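Local coordinates for protein putative S41 protease (Bacteroides fragilis NCTC 9343, PDB 3K50) that is probably a serine peptidase of family S41, a PDZ-containing hydrolase inferred to cleave polypeptides, though its substrates are unknown, at residues A[191-196]-A[231-236]. Residues are numbered along the deposited sequence; the frame is centred on the assembly and turned at random.
Sequences YLMYNE and LRYNTG
The carboxamide of Asn-234 reaches across to the end of strand 187-194 and donates from ND2 to the carbonyl O of Tyr-194 (2.9 Å, N-H...O 157°). The oxygen lies close to the amide plane of Asn-234, whereas the donor stands well above the carbonyl plane of Tyr-194. With CG anti to the backbone N (chi1 -167°), the amide lies against the Asn-195 peptide, and its OD1 accepts in its carbonyl plane from the backbone N of Gly-236. That second bond closes an Asx turn, so both ends of the amide are tied and its rotation is fixed. The Tyr-194 ring, its plane 44° from this amide, meets CD2 of Leu-231 at its edge; the same methyl touches the Tyr-194 carbonyl O at 3.5 Å.

Strands 187-194 and 226-230 run parallel side by side in a mixed six-stranded sheet; both segments fall in peptidase family S41, of the ClpP/crotonase clan. Residues 231-236 leave that sheet through a type I turn, Leu-231 to Asn-234, on the way to helix 239-249, and the contact joins the two segments where the paired strands end.

Asn-195 sets its amide nearly perpendicular to the Tyr-233 ring, with OD1 3.5 Å from CB of Tyr-233. A water bridges that OD1 to the backbone N of Tyr-233, and a second links the Asn-195 carbonyl O to Thr-235 N. The selenomethionine Met-193, bent at chi2, brings its CE methyl obliquely to CD2 of Tyr-233 (4.0 Å), while CG of Arg-232 sits over the centre of that ring. Beyond this packing, the Arg-232 guanidinium forms salt bridges with Asp-230, Glu-372 and Glu-387, and the Tyr-233 hydroxyl is hydrogen-bonded to Glu-372 and Arg-110.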
loop_
_atom_site.group_PDB
_atom_site.type_symbol
_atom_site.label_atom_id
_atom_site.label_comp_id
_atom_site.label_asym_id
_atom_site.label_seq_id
_atom_site.Cartn_x
_atom_site.Cartn_y
_atom_site.Cartn_z
ATOM N N TYR A 191 11.169 -7.814 -10.930
ATOM C CA TYR A 191 9.864 -7.171 -10.723
ATOM C C TYR A 191 9.312 -7.667 -9.374
ATOM O O TYR A 191 9.210 -8.879 -9.133
ATOM C CB TYR A 191 8.862 -7.495 -11.854
ATOM C CG TYR A 191 7.445 -7.053 -11.521
ATOM C CD1 TYR A 191 7.095 -5.710 -11.597
ATOM C CD2 TYR A 191 6.485 -7.955 -11.129
ATOM C CE1 TYR A 191 5.827 -5.270 -11.302
ATOM C CE2 TYR A 191 5.190 -7.522 -10.788
ATOM C CZ TYR A 191 4.878 -6.198 -10.889
ATOM O OH TYR A 191 3.659 -5.747 -10.556
ATOM N N LEU A 192 8.980 -6.737 -8.511
ATOM C CA LEU A 192 8.382 -7.070 -7.241
ATOM C C LEU A 192 7.149 -6.243 -6.936
ATOM O O LEU A 192 7.229 -5.033 -6.817
ATOM C CB LEU A 192 9.399 -6.857 -6.109
ATOM C CG LEU A 192 9.003 -7.119 -4.648
ATOM C CD1 LEU A 192 8.801 -8.616 -4.416
ATOM C CD2 LEU A 192 10.051 -6.605 -3.730
HETATM N N MSE A 193 6.031 -6.941 -6.752
HETATM C CA MSE A 193 4.776 -6.360 -6.281
HETATM C C MSE A 193 4.731 -6.604 -4.748
HETATM O O MSE A 193 4.422 -7.701 -4.310
HETATM C CB MSE A 193 3.594 -6.966 -7.027
HETATM C CG MSE A 193 2.361 -6.154 -6.979
HETATM SE SE MSE A 193 1.557 -5.679 -5.246
HETATM C CE MSE A 193 0.207 -4.462 -5.989
ATOM N N TYR A 194 5.105 -5.566 -3.974
ATOM C CA TYR A 194 5.238 -5.619 -2.509
ATOM C C TYR A 194 4.147 -4.750 -1.942
ATOM O O TYR A 194 4.180 -3.531 -2.104
ATOM C CB TYR A 194 6.603 -5.083 -2.075
ATOM C CG TYR A 194 6.882 -5.145 -0.570
ATOM C CD1 TYR A 194 7.053 -6.336 0.056
ATOM C CD2 TYR A 194 7.075 -3.988 0.173
ATOM C CE1 TYR A 194 7.368 -6.406 1.457
ATOM C CE2 TYR A 194 7.387 -4.025 1.546
ATOM C CZ TYR A 194 7.541 -5.226 2.172
ATOM O OH TYR A 194 7.857 -5.273 3.507
ATOM N N ASN A 195 3.185 -5.355 -1.261
ATOM C CA ASN A 195 1.936 -4.607 -0.974
ATOM C C ASN A 195 1.735 -4.037 0.415
ATOM O O ASN A 195 0.790 -3.318 0.618
ATOM C CB ASN A 195 0.722 -5.490 -1.351
ATOM C CG ASN A 195 -0.487 -4.672 -1.813
ATOM O OD1 ASN A 195 -0.342 -3.743 -2.578
ATOM N ND2 ASN A 195 -1.659 -4.996 -1.304
ATOM N N GLU A 196 2.628 -4.341 1.352
ATOM C CA GLU A 196 2.464 -3.887 2.706
ATOM C C GLU A 196 3.775 -4.036 3.441
ATOM O O GLU A 196 4.431 -5.057 3.322
ATOM C CB GLU A 196 1.378 -4.722 3.420
ATOM C CG GLU A 196 0.993 -4.165 4.698
ATOM C CD GLU A 196 0.031 -5.038 5.493
ATOM O OE1 GLU A 196 -0.234 -6.198 5.116
ATOM O OE2 GLU A 196 -0.442 -4.533 6.527
ATOM N N LEU A 231 4.628 -0.555 -5.863
ATOM C CA LEU A 231 4.020 -0.137 -4.607
ATOM C C LEU A 231 2.649 0.514 -4.854
ATOM O O LEU A 231 2.109 1.262 -4.045
ATOM C CB LEU A 231 4.942 0.881 -3.958
ATOM C CG LEU A 231 6.356 0.454 -3.616
ATOM C CD1 LEU A 231 7.178 1.618 -2.914
ATOM C CD2 LEU A 231 6.346 -0.833 -2.764
ATOM N N ARG A 232 2.042 0.223 -5.977
ATOM C CA ARG A 232 0.848 0.971 -6.333
ATOM C C ARG A 232 -0.322 0.987 -5.353
ATOM O O ARG A 232 -1.098 1.957 -5.365
ATOM C CB ARG A 232 0.340 0.565 -7.733
ATOM C CG ARG A 232 -0.419 -0.732 -7.796
ATOM C CD ARG A 232 -0.814 -1.010 -9.229
ATOM N NE ARG A 232 0.305 -1.511 -10.011
ATOM C CZ ARG A 232 0.303 -1.720 -11.332
ATOM N NH1 ARG A 232 -0.738 -1.369 -12.091
ATOM N NH2 ARG A 232 1.402 -2.224 -11.907
ATOM N N TYR A 233 -0.506 -0.084 -4.597
ATOM C CA TYR A 233 -1.584 -0.178 -3.668
ATOM C C TYR A 233 -1.044 -0.316 -2.266
ATOM O O TYR A 233 -1.791 -0.677 -1.370
ATOM C CB TYR A 233 -2.506 -1.406 -3.986
ATOM C CG TYR A 233 -3.118 -1.432 -5.335
ATOM C CD1 TYR A 233 -3.598 -0.249 -5.937
ATOM C CD2 TYR A 233 -3.352 -2.669 -6.010
ATOM C CE1 TYR A 233 -4.117 -0.285 -7.174
ATOM C CE2 TYR A 233 -3.948 -2.693 -7.249
ATOM C CZ TYR A 233 -4.320 -1.498 -7.820
ATOM O OH TYR A 233 -4.865 -1.504 -9.089
ATOM N N ASN A 234 0.218 0.028 -2.058
ATOM C CA ASN A 234 0.871 -0.110 -0.747
ATOM C C ASN A 234 0.630 1.102 0.187
ATOM O O ASN A 234 1.170 2.194 -0.011
ATOM C CB ASN A 234 2.360 -0.353 -0.961
ATOM C CG ASN A 234 3.059 -0.819 0.303
ATOM O OD1 ASN A 234 2.800 -0.288 1.390
ATOM N ND2 ASN A 234 3.993 -1.781 0.159
ATOM N N THR A 235 -0.197 0.895 1.218
ATOM C CA THR A 235 -0.641 1.977 2.109
ATOM C C THR A 235 0.323 2.195 3.293
ATOM O O THR A 235 0.062 3.004 4.196
ATOM C CB THR A 235 -2.070 1.708 2.635
ATOM O OG1 THR A 235 -2.037 0.619 3.547
ATOM C CG2 THR A 235 -3.075 1.412 1.501
ATOM N N GLY A 236 1.397 1.412 3.325
ATOM C CA GLY A 236 2.498 1.645 4.248
ATOM C C GLY A 236 2.707 0.559 5.263
ATOM O O GLY A 236 2.457 -0.648 4.998
HETATM O O HOH W 1 1.479 -2.265 -4.019
HETATM O O HOH W 2 -1.165 -2.072 1.828
#